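Local coordinates for periplasmic His/Glu/Gln/Arg/opine family-binding protein (Silicibacter pomeroyi, PDB 3I6V) that binds a basic amino acid, here lysine, in the cleft between its two lobes and probably hands it to an ABC transporter for uptake, at residues Thr85-Ala93 with Ile212-Tyr223; Thr99-Ala110 with Ala140-Phe150. All blocks are in the same frame, centred on the assembly; numbering follows the deposited sequence.

Contact 1: residues Thr85-Ala93 with Ile212-Tyr223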
# COMPACT_ATOMS: atom_id res chain seq x y z
N THR A 85 -11.78 6.85 3.34
CA THR A 85 -12.93 5.94 3.31
C THR A 85 -12.72 4.89 4.39
O THR A 85 -11.65 4.85 5.00
CB THR A 85 -13.05 5.19 1.93
OG1 THR A 85 -11.89 4.35 1.72
CG2 THR A 85 -13.19 6.15 0.79
N GLN A 86 -13.70 4.01 4.59
CA GLN A 86 -13.48 2.78 5.32
C GLN A 86 -12.37 1.97 4.63
O GLN A 86 -12.06 2.21 3.46
CB GLN A 86 -14.78 1.95 5.30
CG GLN A 86 -15.16 1.51 3.87
CD GLN A 86 -16.53 0.86 3.85
OE1 GLN A 86 -16.74 -0.22 4.41
NE2 GLN A 86 -17.47 1.54 3.24
N ASN A 87 -11.80 0.99 5.33
CA ASN A 87 -10.79 0.17 4.69
C ASN A 87 -11.38 -0.70 3.53
O ASN A 87 -12.60 -0.98 3.50
CB ASN A 87 -9.91 -0.62 5.68
CG ASN A 87 -10.69 -1.63 6.57
OD1 ASN A 87 -11.67 -2.28 6.17
ND2 ASN A 87 -10.18 -1.80 7.78
N TYR A 88 -10.54 -1.03 2.55
CA TYR A 88 -10.98 -1.93 1.49
C TYR A 88 -10.12 -3.20 1.44
O TYR A 88 -10.42 -4.13 0.70
CB TYR A 88 -11.11 -1.23 0.16
CG TYR A 88 -9.84 -0.55 -0.31
CD1 TYR A 88 -9.69 0.84 -0.22
CD2 TYR A 88 -8.79 -1.31 -0.85
CE1 TYR A 88 -8.50 1.48 -0.66
CE2 TYR A 88 -7.61 -0.69 -1.29
CZ TYR A 88 -7.48 0.69 -1.21
OH TYR A 88 -6.31 1.27 -1.62
N ILE A 89 -9.06 -3.22 2.25
CA ILE A 89 -8.41 -4.46 2.64
C ILE A 89 -8.32 -4.41 4.18
O ILE A 89 -8.03 -3.35 4.74
CB ILE A 89 -6.99 -4.60 2.03
CG1 ILE A 89 -7.00 -4.29 0.52
CG2 ILE A 89 -6.37 -6.02 2.34
CD1 ILE A 89 -5.59 -4.32 -0.11
N PRO A 90 -8.60 -5.56 4.86
CA PRO A 90 -8.44 -5.62 6.30
C PRO A 90 -6.99 -5.36 6.71
O PRO A 90 -6.07 -5.54 5.87
CB PRO A 90 -8.88 -7.08 6.67
CG PRO A 90 -9.85 -7.44 5.52
CD PRO A 90 -9.19 -6.80 4.30
N PRO A 91 -6.77 -4.93 7.97
CA PRO A 91 -5.41 -4.68 8.43
C PRO A 91 -4.57 -5.93 8.17
O PRO A 91 -5.02 -7.04 8.48
CB PRO A 91 -5.57 -4.43 9.94
CG PRO A 91 -7.02 -4.01 10.12
CD PRO A 91 -7.78 -4.73 9.04
N THR A 92 -3.41 -5.78 7.55
CA THR A 92 -2.48 -6.94 7.42
C THR A 92 -1.09 -6.63 8.01
O THR A 92 -0.74 -5.47 8.21
CB THR A 92 -2.41 -7.50 5.97
OG1 THR A 92 -2.07 -6.44 5.07
CG2 THR A 92 -3.77 -8.12 5.53
N ALA A 93 -0.31 -7.66 8.27
CA ALA A 93 0.91 -7.49 9.03
C ALA A 93 2.01 -6.76 8.27
O ALA A 93 1.96 -6.63 7.03
CB ALA A 93 1.41 -8.85 9.53
N ILE A 212 -10.02 -9.65 -3.49
CA ILE A 212 -8.89 -9.78 -2.60
C ILE A 212 -8.17 -11.13 -2.77
O ILE A 212 -6.94 -11.18 -2.86
CB ILE A 212 -9.28 -9.58 -1.12
CG1 ILE A 212 -9.70 -8.12 -0.86
CG2 ILE A 212 -8.10 -9.97 -0.26
CD1 ILE A 212 -10.24 -7.86 0.57
N LYS A 213 -8.94 -12.22 -2.77
CA LYS A 213 -8.36 -13.57 -2.94
C LYS A 213 -7.70 -13.69 -4.32
O LYS A 213 -6.59 -14.20 -4.42
CB LYS A 213 -9.41 -14.68 -2.69
CG LYS A 213 -9.78 -14.86 -1.22
CD LYS A 213 -11.03 -15.73 -1.04
CE LYS A 213 -11.43 -15.82 0.44
NZ LYS A 213 -12.95 -15.75 0.60
N LYS A 214 -8.35 -13.19 -5.37
CA LYS A 214 -7.76 -13.19 -6.73
C LYS A 214 -6.32 -12.61 -6.70
O LYS A 214 -5.37 -13.25 -7.20
CB LYS A 214 -8.66 -12.41 -7.70
CG LYS A 214 -8.13 -12.35 -9.13
CD LYS A 214 -8.97 -11.40 -9.99
CE LYS A 214 -8.30 -11.16 -11.36
NZ LYS A 214 -9.10 -10.18 -12.15
N TRP A 215 -6.16 -11.43 -6.09
CA TRP A 215 -4.86 -10.75 -6.11
C TRP A 215 -3.89 -11.12 -4.98
O TRP A 215 -2.69 -11.08 -5.17
CB TRP A 215 -5.05 -9.24 -6.18
CG TRP A 215 -5.58 -8.78 -7.49
CD1 TRP A 215 -6.89 -8.62 -7.84
CD2 TRP A 215 -4.81 -8.40 -8.63
NE1 TRP A 215 -6.98 -8.15 -9.13
CE2 TRP A 215 -5.72 -8.02 -9.65
CE3 TRP A 215 -3.43 -8.35 -8.90
CZ2 TRP A 215 -5.29 -7.59 -10.91
CZ3 TRP A 215 -3.01 -7.93 -10.16
CH2 TRP A 215 -3.94 -7.56 -11.15
N PHE A 216 -4.41 -11.48 -3.80
CA PHE A 216 -3.57 -11.70 -2.62
C PHE A 216 -3.49 -13.17 -2.18
O PHE A 216 -2.70 -13.50 -1.29
CB PHE A 216 -3.99 -10.77 -1.45
CG PHE A 216 -3.81 -9.31 -1.75
CD1 PHE A 216 -4.88 -8.55 -2.17
CD2 PHE A 216 -2.55 -8.72 -1.66
CE1 PHE A 216 -4.74 -7.18 -2.49
CE2 PHE A 216 -2.36 -7.36 -1.99
CZ PHE A 216 -3.46 -6.58 -2.41
N GLY A 217 -4.29 -14.03 -2.81
CA GLY A 217 -4.20 -15.48 -2.54
C GLY A 217 -5.38 -16.01 -1.75
O GLY A 217 -6.05 -15.25 -1.03
N GLU A 218 -5.61 -17.32 -1.83
CA GLU A 218 -6.75 -17.97 -1.15
C GLU A 218 -6.76 -17.78 0.37
O GLU A 218 -7.82 -17.80 1.00
CB GLU A 218 -6.82 -19.47 -1.49
CG GLU A 218 -7.32 -19.76 -2.91
CD GLU A 218 -8.61 -19.01 -3.24
OE1 GLU A 218 -9.61 -19.17 -2.49
OE2 GLU A 218 -8.64 -18.26 -4.24
N ASP A 219 -5.58 -17.59 0.95
CA ASP A 219 -5.46 -17.43 2.40
C ASP A 219 -5.48 -15.99 2.89
O ASP A 219 -5.37 -15.76 4.11
CB ASP A 219 -4.22 -18.16 2.91
CG ASP A 219 -4.43 -19.67 3.00
OD1 ASP A 219 -5.56 -20.12 3.34
OD2 ASP A 219 -3.45 -20.42 2.72
N ALA A 220 -5.63 -15.03 1.98
CA ALA A 220 -5.70 -13.60 2.33
C ALA A 220 -6.84 -13.30 3.32
O ALA A 220 -7.92 -13.90 3.26
CB ALA A 220 -5.84 -12.75 1.08
N ALA A 221 -6.59 -12.36 4.23
CA ALA A 221 -7.61 -11.89 5.15
C ALA A 221 -8.75 -11.22 4.37
O ALA A 221 -8.52 -10.37 3.50
CB ALA A 221 -6.99 -10.93 6.18
N VAL A 222 -9.98 -11.63 4.66
CA VAL A 222 -11.15 -11.07 3.98
C VAL A 222 -12.19 -10.56 4.98
O VAL A 222 -11.98 -10.65 6.17
CB VAL A 222 -11.78 -12.10 3.02
CG1 VAL A 222 -10.87 -12.30 1.81
CG2 VAL A 222 -12.07 -13.43 3.76
N TYR A 223 -13.29 -10.01 4.50
CA TYR A 223 -14.28 -9.41 5.39
C TYR A 223 -15.32 -10.40 5.98
O TYR A 223 -15.94 -11.13 5.22
CB TYR A 223 -14.96 -8.25 4.68
CG TYR A 223 -13.99 -7.07 4.49
CD1 TYR A 223 -13.33 -6.86 3.27
CD2 TYR A 223 -13.70 -6.23 5.56
CE1 TYR A 223 -12.43 -5.79 3.11
CE2 TYR A 223 -12.79 -5.15 5.42
CZ TYR A 223 -12.17 -4.94 4.20
OH TYR A 223 -11.31 -3.87 4.08

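Contact 2: residues Thr99-Ala110 with Ala140-Phe150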
# COMPACT_ATOMS: atom_id res chain seq x y z
N THR A 99 18.57 -11.46 3.90
CA THR A 99 19.31 -12.48 3.11
C THR A 99 19.80 -13.68 3.96
O THR A 99 20.22 -14.70 3.40
CB THR A 99 20.51 -11.86 2.37
OG1 THR A 99 21.42 -11.31 3.33
CG2 THR A 99 20.06 -10.73 1.42
N SER A 100 19.74 -13.58 5.29
CA SER A 100 20.03 -14.73 6.17
C SER A 100 19.13 -14.75 7.40
O SER A 100 18.58 -13.72 7.79
CB SER A 100 21.50 -14.73 6.61
OG SER A 100 21.75 -13.66 7.50
N ASP A 101 18.96 -15.92 7.99
CA ASP A 101 18.11 -16.08 9.18
C ASP A 101 18.62 -15.28 10.39
O ASP A 101 17.81 -14.78 11.19
CB ASP A 101 17.89 -17.55 9.50
CG ASP A 101 16.96 -18.24 8.49
OD1 ASP A 101 17.02 -19.48 8.36
OD2 ASP A 101 16.16 -17.54 7.83
N GLY A 102 19.93 -15.12 10.49
CA GLY A 102 20.52 -14.41 11.62
C GLY A 102 20.80 -12.96 11.35
O GLY A 102 21.69 -12.37 11.98
N ALA A 103 20.05 -12.36 10.42
CA ALA A 103 20.21 -10.93 10.15
C ALA A 103 19.94 -10.14 11.42
O ALA A 103 19.05 -10.50 12.18
CB ALA A 103 19.26 -10.47 9.03
N ASP A 104 20.73 -9.10 11.64
CA ASP A 104 20.58 -8.24 12.79
C ASP A 104 19.44 -7.20 12.58
O ASP A 104 19.63 -6.14 11.96
CB ASP A 104 21.91 -7.53 13.06
CG ASP A 104 21.85 -6.59 14.24
OD1 ASP A 104 20.88 -6.67 15.04
OD2 ASP A 104 22.76 -5.75 14.35
N LEU A 105 18.27 -7.52 13.13
CA LEU A 105 17.09 -6.65 13.05
C LEU A 105 17.20 -5.38 13.87
O LEU A 105 16.30 -4.54 13.84
CB LEU A 105 15.82 -7.42 13.44
CG LEU A 105 15.53 -8.72 12.71
CD1 LEU A 105 14.12 -9.23 13.02
CD2 LEU A 105 15.77 -8.57 11.17
N SER A 106 18.28 -5.22 14.63
CA SER A 106 18.53 -3.98 15.34
C SER A 106 19.65 -3.21 14.64
O SER A 106 20.10 -2.19 15.11
CB SER A 106 18.86 -4.24 16.82
OG SER A 106 17.71 -4.72 17.51
N GLY A 107 20.08 -3.72 13.48
CA GLY A 107 21.09 -3.01 12.69
C GLY A 107 20.47 -1.95 11.79
O GLY A 107 19.65 -1.11 12.24
N ILE A 108 20.86 -1.99 10.51
CA ILE A 108 20.37 -1.02 9.52
C ILE A 108 19.13 -1.61 8.86
O ILE A 108 19.22 -2.65 8.19
CB ILE A 108 21.45 -0.67 8.48
CG1 ILE A 108 22.56 0.16 9.15
CG2 ILE A 108 20.83 0.11 7.34
CD1 ILE A 108 23.90 0.12 8.43
N VAL A 109 17.99 -0.95 9.05
CA VAL A 109 16.75 -1.47 8.48
C VAL A 109 16.22 -0.48 7.45
O VAL A 109 16.09 0.71 7.71
CB VAL A 109 15.69 -1.88 9.56
CG1 VAL A 109 14.45 -2.48 8.91
CG2 VAL A 109 16.26 -2.94 10.52
N ALA A 110 16.02 -0.99 6.23
CA ALA A 110 15.47 -0.20 5.14
C ALA A 110 13.94 -0.14 5.26
O ALA A 110 13.29 -1.12 5.61
CB ALA A 110 15.84 -0.83 3.78
N ALA A 140 18.32 -2.54 -1.50
CA ALA A 140 19.26 -2.23 -0.41
C ALA A 140 19.63 -3.46 0.41
O ALA A 140 20.76 -3.58 0.90
CB ALA A 140 18.72 -1.09 0.52
N VAL A 141 18.69 -4.38 0.55
CA VAL A 141 18.91 -5.64 1.27
C VAL A 141 19.76 -6.60 0.41
O VAL A 141 20.78 -7.13 0.88
CB VAL A 141 17.58 -6.31 1.65
CG1 VAL A 141 17.79 -7.74 2.14
CG2 VAL A 141 16.87 -5.46 2.74
N ARG A 142 19.34 -6.78 -0.85
CA ARG A 142 20.02 -7.66 -1.80
C ARG A 142 21.49 -7.30 -1.97
O ARG A 142 22.33 -8.19 -2.03
CB ARG A 142 19.29 -7.66 -3.15
CG ARG A 142 19.34 -9.01 -3.85
CD ARG A 142 19.05 -8.82 -5.34
NE ARG A 142 19.55 -9.94 -6.14
CZ ARG A 142 20.62 -9.88 -6.94
NH1 ARG A 142 21.33 -8.76 -7.04
NH2 ARG A 142 21.00 -10.96 -7.61
N ASN A 143 21.80 -6.00 -2.02
CA ASN A 143 23.16 -5.55 -2.25
C ASN A 143 23.97 -5.31 -0.96
O ASN A 143 25.12 -4.84 -1.01
CB ASN A 143 23.16 -4.33 -3.19
CG ASN A 143 22.48 -4.63 -4.52
OD1 ASN A 143 22.58 -5.74 -5.05
ND2 ASN A 143 21.77 -3.65 -5.06
N GLY A 144 23.37 -5.64 0.19
CA GLY A 144 24.06 -5.57 1.49
C GLY A 144 24.19 -4.20 2.14
O GLY A 144 24.82 -4.08 3.19
N GLU A 145 23.59 -3.17 1.55
CA GLU A 145 23.58 -1.85 2.18
C GLU A 145 22.73 -1.82 3.47
O GLU A 145 22.93 -0.98 4.34
CB GLU A 145 23.11 -0.75 1.19
CG GLU A 145 22.67 0.55 1.92
CD GLU A 145 22.08 1.65 1.02
OE1 GLU A 145 21.91 1.45 -0.22
OE2 GLU A 145 21.79 2.74 1.57
N ALA A 146 21.79 -2.75 3.60
CA ALA A 146 20.96 -2.82 4.79
C ALA A 146 20.83 -4.25 5.27
O ALA A 146 20.77 -5.19 4.46
CB ALA A 146 19.56 -2.20 4.51
N ASP A 147 20.77 -4.41 6.59
CA ASP A 147 20.58 -5.72 7.25
C ASP A 147 19.25 -6.40 6.97
O ASP A 147 19.15 -7.64 6.91
CB ASP A 147 20.81 -5.55 8.77
CG ASP A 147 22.26 -5.17 9.09
OD1 ASP A 147 22.53 -4.04 9.58
OD2 ASP A 147 23.13 -6.01 8.79
N ALA A 148 18.19 -5.60 6.82
CA ALA A 148 16.88 -6.13 6.51
C ALA A 148 15.97 -5.01 6.00
O ALA A 148 16.32 -3.83 6.08
CB ALA A 148 16.25 -6.81 7.75
N VAL A 149 14.83 -5.38 5.48
CA VAL A 149 13.80 -4.42 5.09
C VAL A 149 12.57 -4.73 5.94
O VAL A 149 12.25 -5.90 6.16
CB VAL A 149 13.45 -4.51 3.57
CG1 VAL A 149 13.13 -5.97 3.18
CG2 VAL A 149 12.27 -3.59 3.22
N PHE A 150 11.88 -3.67 6.38
CA PHE A 150 10.61 -3.82 7.10
C PHE A 150 9.52 -3.20 6.25
O PHE A 150 9.57 -2.01 5.94
CB PHE A 150 10.73 -3.12 8.46
CG PHE A 150 9.54 -3.31 9.38
CD1 PHE A 150 9.20 -4.58 9.85
CD2 PHE A 150 8.79 -2.20 9.79
CE1 PHE A 150 8.11 -4.75 10.72
CE2 PHE A 150 7.70 -2.34 10.65
CZ PHE A 150 7.36 -3.62 11.13
O HOH W 1 20.03 -9.28 4.95

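Contact 1: residues Thr85-Ala93 with Ile212-Tyr223
Tyr223 lays one face of its ring against Pro90, whose CG sits 3.7 Å from the ring centroid and 14° off the normal, a CH-pi contact. Proline suits the place: its rigid ring offers weakly polarised C-H groups to the aromatic face. The ring carries its hydroxyl past Pro90 to the side-chain amide of Asn87, where OH donates to OD1 over 2.7 Å. The hydroxyl comes from above the amide carbonyl plane, 49° out of it, and not along a lone pair. With chi1 at 61°, Asn87 CG stands between the backbone N and the backbone carbonyl carbon, which lets OD1 meet Tyr223 while ND2 reaches Gly178 O. Replacing Asn87 by an alanine removes the amide, and would probably leave Tyr223 OH without its acceptor, Gly178 O without this donor and the ring freer to swing off Pro90. Deeper in, Ile212 CD1 packs 4.0 Å from Pro90 CD, while Ile89 CD1 touches Phe216 CE1 at 3.8 Å; Phe30 joins this apolar patch. Helix 207-216 gives way at Gly217, whose positive phi, with the type I turn from Gly217 to Ala220, sends the chain back towards Pro90. The C-terminal tail thus packs on an interlobe connection of the two-lobed periplasmic binding protein fold.

Contact 2: residues Thr99-Ala110 with Ala140-Phe150
The carboxylate of Asp147 takes the backbone N of Ile108 on the anti lone pair of OD1, at 2.8 Å and an almost straight 174°. A second flat group, the ring of Phe150, is stacked on Tyr120 and meets Tyr96 with planes about 40° apart; across the contact it is the Phe150 CB that touches Val109 CG1, at 3.8 Å. With CG anti to its own N, Phe150 carries the ring beyond Val109 to those aromatic neighbours. Gly107 lies beside Asp147 OD1, where a beta carbon would collide with the oxygen, so glycine fits. Beyond this side-chain bond the backbones take over: Ala110 N gives to Ala148 O at 2.9 Å, and Phe150 N to Ala110 O at 3.0 Å, while Ile108 O receives two weak bonds, from Asp147 N and Ala148 N. Strands 108-112 and 148-152 are thereby parallel neighbours in the mixed sheet of an alpha/beta lobe, with helices packed on both faces. On one face Ala110 CB nestles 4.0 Å from Ala146 CB and also meets Ala140 of helix 134-142; small residues let helix and sheet come close. On the other, Val109 reaches Ile121 of helix 116-123, and Leu105 CD2 lies 3.9 Å from Ala148 CB. A Schellman motif ends helix 134-142, with Gly144 at positive phi, and the chain goes on to strand 148-152. At the outer end Thr99 CG2 lies against Val141 CG1, and a water accepts from Thr99 N and donates to Asp147 O, the water oxygen lying 2.7 Å from Asp147 O. Asp104, whose OD1 takes Ser106 N in an Asx turn, turns its carbonyl O to Asp147 CB, 3.5 Å away.

Contact 2 is nested in the loop that contact 1 closes, yet the two do not touch: their centres are 27 Å apart and their nearest atoms about 7 Å. Contact 1 sits on the connection between the lobes, contact 2 in the lobe that this connection enters; strand 93-98, starting at the end of 85-93, leads to Thr99 and pairs antiparallel with strand 148-152. Both approach the bound lysine without contributing residues to its pocket. The Thr92 side chain of contact 1 is about 7 Å from the ligand, and that of Phe150 in contact 2 about 9 Å. Phe150 touches the pocket residue Gln117, which places it in a second shell.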